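Local coordinates for substrate-binding protein (Synechococcus sp., PDB 6WPN) that probably binds a sugar, perhaps an oligosaccharide, in the periplasm as the solute-binding protein of a transport system, at residues Leu141-Ser146 with Ala295-Met300; Ala161-Asp166 with Pro284-Thr289. All blocks are in the same frame, centred on the assembly; numbering follows the deposited sequence.

Contact 1 (Leu141-Ser146 with Ala295-Met300)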
ATOM      1  N   LEU A 141       6.924   5.833  -2.323  1.00 60.45           N
ATOM      2  CA  LEU A 141       6.518   4.710  -1.494  1.00 63.82           C
ATOM      3  C   LEU A 141       6.008   5.224  -0.154  1.00 54.91           C
ATOM      4  O   LEU A 141       6.349   6.324   0.288  1.00 51.85           O
ATOM      5  CB  LEU A 141       7.663   3.702  -1.335  1.00 66.88           C
ATOM      6  CG  LEU A 141       8.926   4.205  -0.652  1.00 72.51           C
ATOM      7  CD1 LEU A 141       8.770   4.220   0.843  1.00 81.73           C
ATOM      8  CD2 LEU A 141      10.088   3.304  -1.059  1.00 75.41           C
ATOM      9  N   THR A 142       5.163   4.412   0.477  1.00 38.46           N
ATOM     10  CA  THR A 142       4.538   4.747   1.747  1.00 44.47           C
ATOM     11  C   THR A 142       4.776   3.628   2.744  1.00 49.23           C
ATOM     12  O   THR A 142       4.609   2.450   2.410  1.00 43.38           O
ATOM     13  CB  THR A 142       3.019   4.950   1.608  1.00 56.69           C
ATOM     14  OG1 THR A 142       2.406   3.699   1.284  1.00 62.58           O
ATOM     15  CG2 THR A 142       2.693   5.915   0.498  1.00 59.53           C
ATOM     16  N   VAL A 143       5.215   3.996   3.940  1.00 48.03           N
ATOM     17  CA  VAL A 143       5.250   3.094   5.084  1.00 47.28           C
ATOM     18  C   VAL A 143       4.129   3.535   6.014  1.00 43.90           C
ATOM     19  O   VAL A 143       4.197   4.620   6.606  1.00 50.14           O
ATOM     20  CB  VAL A 143       6.610   3.120   5.791  1.00 43.05           C
ATOM     21  CG1 VAL A 143       6.598   2.183   6.984  1.00 47.23           C
ATOM     22  CG2 VAL A 143       7.717   2.746   4.814  1.00 43.15           C
ATOM     23  N   ARG A 144       3.098   2.710   6.151  1.00 39.45           N
ATOM     24  CA  ARG A 144       1.971   3.052   7.010  1.00 47.14           C
ATOM     25  C   ARG A 144       2.302   2.796   8.475  1.00 45.27           C
ATOM     26  O   ARG A 144       2.935   1.795   8.823  1.00 47.09           O
ATOM     27  CB  ARG A 144       0.715   2.284   6.602  1.00 51.01           C
ATOM     28  CG  ARG A 144       0.767   0.800   6.831  1.00 58.99           C
ATOM     29  CD  ARG A 144      -0.561   0.163   6.478  1.00 64.17           C
ATOM     30  NE  ARG A 144      -0.474  -1.287   6.578  1.00 77.28           N
ATOM     31  CZ  ARG A 144      -0.194  -2.089   5.556  1.00 84.68           C
ATOM     32  NH1 ARG A 144       0.008  -1.580   4.346  1.00 87.00           N
ATOM     33  NH2 ARG A 144      -0.129  -3.402   5.740  1.00 89.50           N
ATOM     34  N   LEU A 145       1.904   3.729   9.329  1.00 42.23           N
ATOM     35  CA  LEU A 145       2.140   3.636  10.759  1.00 42.17           C
ATOM     36  C   LEU A 145       0.862   3.220  11.485  1.00 42.54           C
ATOM     37  O   LEU A 145      -0.187   2.987  10.881  1.00 44.71           O
ATOM     38  CB  LEU A 145       2.657   4.970  11.291  1.00 43.22           C
ATOM     39  CG  LEU A 145       3.819   5.600  10.519  1.00 45.56           C
ATOM     40  CD1 LEU A 145       4.035   7.025  10.985  1.00 37.38           C
ATOM     41  CD2 LEU A 145       5.087   4.776  10.672  1.00 38.34           C
ATOM     42  N   SER A 146       0.963   3.109  12.806  1.00 44.80           N
ATOM     43  CA  SER A 146      -0.190   2.906  13.678  1.00 42.04           C
ATOM     44  C   SER A 146      -0.551   4.247  14.304  1.00 35.15           C
ATOM     45  O   SER A 146       0.193   4.762  15.143  1.00 35.42           O
ATOM     46  CB  SER A 146       0.099   1.863  14.756  1.00 39.67           C
ATOM     47  OG  SER A 146       0.243   0.570  14.199  1.00 45.51           O
ATOM     48  N   ALA A 295       7.964  -4.704   8.460  1.00 48.26           N
ATOM     49  CA  ALA A 295       6.816  -3.882   8.120  1.00 42.00           C
ATOM     50  C   ALA A 295       6.628  -3.846   6.612  1.00 51.32           C
ATOM     51  O   ALA A 295       7.517  -4.205   5.838  1.00 53.19           O
ATOM     52  CB  ALA A 295       6.979  -2.458   8.653  1.00 35.37           C
ATOM     53  N   ASN A 296       5.436  -3.438   6.202  1.00 50.13           N
ATOM     54  CA  ASN A 296       5.085  -3.388   4.795  1.00 52.26           C
ATOM     55  C   ASN A 296       5.355  -2.012   4.213  1.00 42.43           C
ATOM     56  O   ASN A 296       5.176  -0.992   4.884  1.00 42.13           O
ATOM     57  CB  ASN A 296       3.611  -3.735   4.595  1.00 60.09           C
ATOM     58  CG  ASN A 296       3.267  -3.956   3.148  1.00 58.06           C
ATOM     59  OD1 ASN A 296       3.766  -4.882   2.510  1.00 64.99           O
ATOM     60  ND2 ASN A 296       2.423  -3.085   2.609  1.00 53.99           N
ATOM     61  N   VAL A 297       5.785  -1.989   2.954  1.00 41.47           N
ATOM     62  CA  VAL A 297       5.991  -0.743   2.229  1.00 51.04           C
ATOM     63  C   VAL A 297       5.261  -0.855   0.896  1.00 45.50           C
ATOM     64  O   VAL A 297       5.436  -1.831   0.158  1.00 55.29           O
ATOM     65  CB  VAL A 297       7.489  -0.430   2.026  1.00 52.43           C
ATOM     66  CG1 VAL A 297       8.221  -1.602   1.396  1.00 48.93           C
ATOM     67  CG2 VAL A 297       7.661   0.830   1.189  1.00 58.42           C
ATOM     68  N   ALA A 298       4.428   0.137   0.606  1.00 37.02           N
ATOM     69  CA  ALA A 298       3.664   0.203  -0.633  1.00 44.05           C
ATOM     70  C   ALA A 298       4.500   0.892  -1.701  1.00 46.79           C
ATOM     71  O   ALA A 298       4.780   2.091  -1.600  1.00 50.48           O
ATOM     72  CB  ALA A 298       2.345   0.940  -0.413  1.00 39.48           C
ATOM     73  N   LEU A 299       4.891   0.146  -2.727  1.00 46.45           N
ATOM     74  CA  LEU A 299       5.737   0.682  -3.784  1.00 55.79           C
ATOM     75  C   LEU A 299       4.889   1.167  -4.955  1.00 58.77           C
ATOM     76  O   LEU A 299       4.020   0.441  -5.446  1.00 59.71           O
ATOM     77  CB  LEU A 299       6.738  -0.376  -4.250  1.00 64.88           C
ATOM     78  CG  LEU A 299       7.534  -0.071  -5.520  1.00 75.07           C
ATOM     79  CD1 LEU A 299       8.201   1.292  -5.453  1.00 74.40           C
ATOM     80  CD2 LEU A 299       8.569  -1.163  -5.767  1.00 76.58           C
HETATM   81  N   MSE A 300       5.146   2.395  -5.395  1.00 58.07           N
HETATM   82  CA  MSE A 300       4.517   2.943  -6.591  1.00 60.23           C
HETATM   83  C   MSE A 300       5.554   3.114  -7.695  1.00 56.99           C
HETATM   84  O   MSE A 300       6.619   3.684  -7.465  1.00 67.12           O
HETATM   85  CB  MSE A 300       3.848   4.281  -6.282  1.00 72.73           C
HETATM   86  CG  MSE A 300       2.820   4.197  -5.177  1.00102.08           C
HETATM   87 SE   MSE A 300       1.444   2.878  -5.566  1.00131.56          SE
HETATM   88  CE  MSE A 300       0.659   3.702  -7.148  1.00131.24           C
TER
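Thr142 and Ala298 face each other as a hydrogen-bonded antiparallel pair where strands 137-149 and 295-303 run side by side in the mixed sheet of a periplasmic solute-binding fold. Two backbone bonds close the pair: Thr142 N gives its hydrogen to Ala298 O at 3.1 Å, and Ala298 N returns one to Thr142 O at 2.9 Å. On the same face as these two residues, the hydroxyl of Thr142 turns to its partner's methyl, OG1 lying 3.2 Å from Ala298 CB. OG1 sits between the backbone N and the carbonyl carbon (chi1 67°), which keeps CG2 beside the N. The next pair, Leu141 with Leu299, is non-hydrogen-bonded, and Leu141 CA adds a CA-H...O contact to Ala298 O.

On the other face the aliphatic groups meet. CG2 of Val297, anti to its own backbone N, is touched by two side chains: Leu141 CD1 meets it at 3.6 Å, crossing at a slant, and Val143 CG2 comes to it from further along the strand at 4.1 Å. Val123 and Leu337 extend this apolar cluster around Leu141.

Farther along, at Arg144 and Asn296, the contact is made by side chains. Arg144 stretches its extended chain past Asn296, with the guanidinium and amide planes 42° apart. Both facing groups are donors, so they are neighbours without bonding; the arginine is instead held by a salt bridge from NH2 to Glu198 OE1, which would probably offset its charge. The Asn296 amide is tethered through OD1 to the backbone N of Leu381. Between the two side chains, Arg144 NH1 stands 3.3 Å from Asn296 ND2.

Contact 2 (Ala161-Asp166 with Pro284-Thr289)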
ATOM      1  N   ALA A 161      -0.143   0.828  22.646  1.00 48.94           N
ATOM      2  CA  ALA A 161      -0.702  -0.095  21.673  1.00 50.50           C
ATOM      3  C   ALA A 161       0.292  -1.208  21.358  1.00 49.09           C
ATOM      4  O   ALA A 161       1.508  -0.999  21.407  1.00 48.50           O
ATOM      5  CB  ALA A 161      -1.068   0.644  20.388  1.00 42.08           C
ATOM      6  N   PRO A 162      -0.197  -2.398  21.025  1.00 48.99           N
ATOM      7  CA  PRO A 162       0.711  -3.496  20.689  1.00 47.29           C
ATOM      8  C   PRO A 162       1.434  -3.220  19.382  1.00 44.24           C
ATOM      9  O   PRO A 162       0.998  -2.423  18.550  1.00 43.36           O
ATOM     10  CB  PRO A 162      -0.225  -4.703  20.564  1.00 59.22           C
ATOM     11  CG  PRO A 162      -1.536  -4.102  20.148  1.00 48.84           C
ATOM     12  CD  PRO A 162      -1.612  -2.784  20.871  1.00 42.90           C
ATOM     13  N   ARG A 163       2.563  -3.895  19.208  1.00 45.12           N
ATOM     14  CA  ARG A 163       3.346  -3.755  17.994  1.00 46.53           C
ATOM     15  C   ARG A 163       3.493  -5.057  17.230  1.00 46.81           C
ATOM     16  O   ARG A 163       3.970  -5.033  16.091  1.00 46.70           O
ATOM     17  CB  ARG A 163       4.735  -3.183  18.309  1.00 57.41           C
ATOM     18  CG  ARG A 163       4.690  -1.752  18.803  1.00 59.42           C
ATOM     19  CD  ARG A 163       5.880  -1.454  19.677  1.00 82.06           C
ATOM     20  NE  ARG A 163       7.089  -1.224  18.892  1.00 97.78           N
ATOM     21  CZ  ARG A 163       8.245  -0.827  19.415  1.00106.98           C
ATOM     22  NH1 ARG A 163       8.338  -0.620  20.724  1.00105.72           N
ATOM     23  NH2 ARG A 163       9.303  -0.640  18.632  1.00113.55           N
ATOM     24  N   ARG A 164       3.095  -6.182  17.808  1.00 48.70           N
ATOM     25  CA  ARG A 164       3.107  -7.459  17.121  1.00 59.87           C
ATOM     26  C   ARG A 164       1.708  -8.063  17.148  1.00 61.34           C
ATOM     27  O   ARG A 164       0.913  -7.788  18.052  1.00 53.53           O
ATOM     28  CB  ARG A 164       4.156  -8.389  17.740  1.00 54.06           C
ATOM     29  CG  ARG A 164       5.570  -7.908  17.422  1.00 62.33           C
ATOM     30  CD  ARG A 164       6.663  -8.658  18.161  1.00 81.14           C
ATOM     31  NE  ARG A 164       7.965  -8.032  17.922  1.00 95.40           N
ATOM     32  CZ  ARG A 164       9.136  -8.542  18.304  1.00102.97           C
ATOM     33  NH1 ARG A 164       9.186  -9.695  18.960  1.00108.71           N
ATOM     34  NH2 ARG A 164      10.264  -7.894  18.029  1.00100.57           N
ATOM     35  N   TRP A 165       1.409  -8.882  16.131  1.00 45.53           N
ATOM     36  CA  TRP A 165       0.049  -9.388  15.947  1.00 41.13           C
ATOM     37  C   TRP A 165      -0.406 -10.307  17.081  1.00 48.40           C
ATOM     38  O   TRP A 165      -1.596 -10.317  17.419  1.00 48.87           O
ATOM     39  CB  TRP A 165      -0.071 -10.115  14.605  1.00 46.61           C
ATOM     40  CG  TRP A 165      -0.098  -9.206  13.411  1.00 40.20           C
ATOM     41  CD1 TRP A 165       0.903  -9.015  12.507  1.00 39.72           C
ATOM     42  CD2 TRP A 165      -1.184  -8.367  12.990  1.00 35.48           C
ATOM     43  NE1 TRP A 165       0.509  -8.114  11.547  1.00 48.46           N
ATOM     44  CE2 TRP A 165      -0.768  -7.700  11.821  1.00 36.59           C
ATOM     45  CE3 TRP A 165      -2.467  -8.117  13.488  1.00 40.86           C
ATOM     46  CZ2 TRP A 165      -1.583  -6.796  11.145  1.00 37.44           C
ATOM     47  CZ3 TRP A 165      -3.276  -7.221  12.815  1.00 40.03           C
ATOM     48  CH2 TRP A 165      -2.830  -6.571  11.656  1.00 42.65           C
ATOM     49  N   ASP A 166       0.501 -11.083  17.681  1.00 39.14           N
ATOM     50  CA  ASP A 166       0.074 -11.971  18.758  1.00 55.86           C
ATOM     51  C   ASP A 166      -0.317 -11.223  20.033  1.00 59.14           C
ATOM     52  O   ASP A 166      -0.813 -11.850  20.976  1.00 43.16           O
ATOM     53  CB  ASP A 166       1.169 -12.993  19.077  1.00 62.89           C
ATOM     54  CG  ASP A 166       2.478 -12.345  19.485  1.00 70.44           C
ATOM     55  OD1 ASP A 166       2.534 -11.753  20.583  1.00 81.25           O
ATOM     56  OD2 ASP A 166       3.460 -12.447  18.720  1.00 80.09           O
ATOM     57  N   PRO A 284       1.644   8.890  16.574  1.00 42.96           N
ATOM     58  CA  PRO A 284       2.084   7.877  15.607  1.00 37.12           C
ATOM     59  C   PRO A 284       2.936   6.819  16.291  1.00 44.29           C
ATOM     60  O   PRO A 284       3.730   7.119  17.186  1.00 45.12           O
ATOM     61  CB  PRO A 284       2.900   8.686  14.589  1.00 45.22           C
ATOM     62  CG  PRO A 284       2.570  10.136  14.872  1.00 51.87           C
ATOM     63  CD  PRO A 284       2.262  10.201  16.323  1.00 43.33           C
ATOM     64  N   GLN A 285       2.760   5.574  15.865  1.00 39.81           N
ATOM     65  CA  GLN A 285       3.431   4.423  16.449  1.00 48.05           C
ATOM     66  C   GLN A 285       3.856   3.476  15.336  1.00 46.93           C
ATOM     67  O   GLN A 285       3.350   3.564  14.213  1.00 41.61           O
ATOM     68  CB  GLN A 285       2.522   3.691  17.450  1.00 48.80           C
ATOM     69  CG  GLN A 285       2.164   4.506  18.686  1.00 58.12           C
ATOM     70  CD  GLN A 285       3.354   4.773  19.588  1.00 69.95           C
ATOM     71  OE1 GLN A 285       4.255   3.946  19.712  1.00 79.88           O
ATOM     72  NE2 GLN A 285       3.365   5.940  20.224  1.00 75.54           N
ATOM     73  N   PRO A 286       4.800   2.577  15.611  1.00 46.45           N
ATOM     74  CA  PRO A 286       5.221   1.630  14.582  1.00 44.57           C
ATOM     75  C   PRO A 286       4.061   0.767  14.137  1.00 48.71           C
ATOM     76  O   PRO A 286       3.142   0.471  14.924  1.00 49.69           O
ATOM     77  CB  PRO A 286       6.300   0.798  15.291  1.00 39.78           C
ATOM     78  CG  PRO A 286       6.825   1.697  16.353  1.00 39.45           C
ATOM     79  CD  PRO A 286       5.651   2.504  16.815  1.00 36.37           C
ATOM     80  N   PRO A 287       4.059   0.330  12.880  1.00 40.76           N
ATOM     81  CA  PRO A 287       2.969  -0.522  12.400  1.00 41.13           C
ATOM     82  C   PRO A 287       3.025  -1.891  13.055  1.00 42.61           C
ATOM     83  O   PRO A 287       4.052  -2.316  13.591  1.00 44.29           O
ATOM     84  CB  PRO A 287       3.230  -0.625  10.895  1.00 41.55           C
ATOM     85  CG  PRO A 287       4.713  -0.442  10.776  1.00 43.27           C
ATOM     86  CD  PRO A 287       5.088   0.547  11.848  1.00 36.46           C
ATOM     87  N   LEU A 288       1.890  -2.582  13.016  1.00 39.64           N
ATOM     88  CA  LEU A 288       1.859  -3.939  13.536  1.00 37.28           C
ATOM     89  C   LEU A 288       2.677  -4.845  12.629  1.00 38.71           C
ATOM     90  O   LEU A 288       2.643  -4.714  11.401  1.00 45.49           O
ATOM     91  CB  LEU A 288       0.421  -4.444  13.641  1.00 43.26           C
ATOM     92  CG  LEU A 288      -0.427  -3.788  14.734  1.00 40.55           C
ATOM     93  CD1 LEU A 288      -1.909  -3.894  14.427  1.00 39.51           C
ATOM     94  CD2 LEU A 288      -0.097  -4.434  16.071  1.00 32.08           C
ATOM     95  N   THR A 289       3.456  -5.732  13.240  1.00 41.11           N
ATOM     96  CA  THR A 289       4.238  -6.711  12.501  1.00 44.93           C
ATOM     97  C   THR A 289       4.065  -8.080  13.144  1.00 50.27           C
ATOM     98  O   THR A 289       3.416  -8.233  14.183  1.00 45.48           O
ATOM     99  CB  THR A 289       5.729  -6.348  12.469  1.00 51.60           C
ATOM    100  OG1 THR A 289       6.310  -6.626  13.749  1.00 55.43           O
ATOM    101  CG2 THR A 289       5.928  -4.867  12.133  1.00 50.75           C
TER
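Leu288 lays its CB over one face of the Trp165 indole, a CH-pi contact 4.1 Å from the centroid of the six-membered ring and 19° off the normal. This is the tight side of the contact. The leucine crosses the ring at about a right angle: CB rests above the CE2 and CZ2 side, CD1 continues to CZ3 and CH2, and CD2 turns back to the other segment, 3.4 Å from Pro162 O. With CG of Trp165 beside its backbone N (chi1 -74°), the indole lies alongside Leu288 and Thr289, with Trp165 CD1 3.1 Å from Thr289 O. The ring is fixed further by NE1 bonding to Gln202 OE1 and by Trp228, whose ring meets it at a steep angle. An alanine in place of Trp165 would probably open a gap beside Leu288 and leave Gln202 OE1 without its indole donor.

Two backbone bonds draw the chains together beside this packing. Thr289 N donates to Arg163 O at 3.0 Å, and Trp165 N donates to Thr289 O at 2.9 Å.

The solvent side is looser. Arg163 bends at its third torsion (chi3 78°) and brings NE to 3.9 Å from Pro286 CG, an oblique touch without a polar bond. Arg164, also exposed, sends an extended chain outward, and just its first carbons brush Thr289. Together the bonds make a single beta bridge, Arg164 with Thr289, joining two loops: the one between helices 150-155 and 168-179, and the proline-rich exit of strand 282-285, in a lobe of the solute-binding protein fold.

Overall arrangement
The centres of contacts 1 and 2 lie about 14 Å apart, that of contact 1 about 6 Å from the centre of the chain and that of contact 2 about 17 Å from it. Strand 137-149 links them: it pairs antiparallel with both 295-303 and 282-285, so segments 141-146 and 284-289 meet directly, Ser146 N probably bonding to Gln285 O at 2.8 Å. Along the chain the order is 141-146, 161-166, 284-289, 295-300, which nests contact 2 inside the loop closed by contact 1. The long excursion between is thus closed twice, the first within the sheet, the second fastening a loop beside the strand 282-285 that belongs to it.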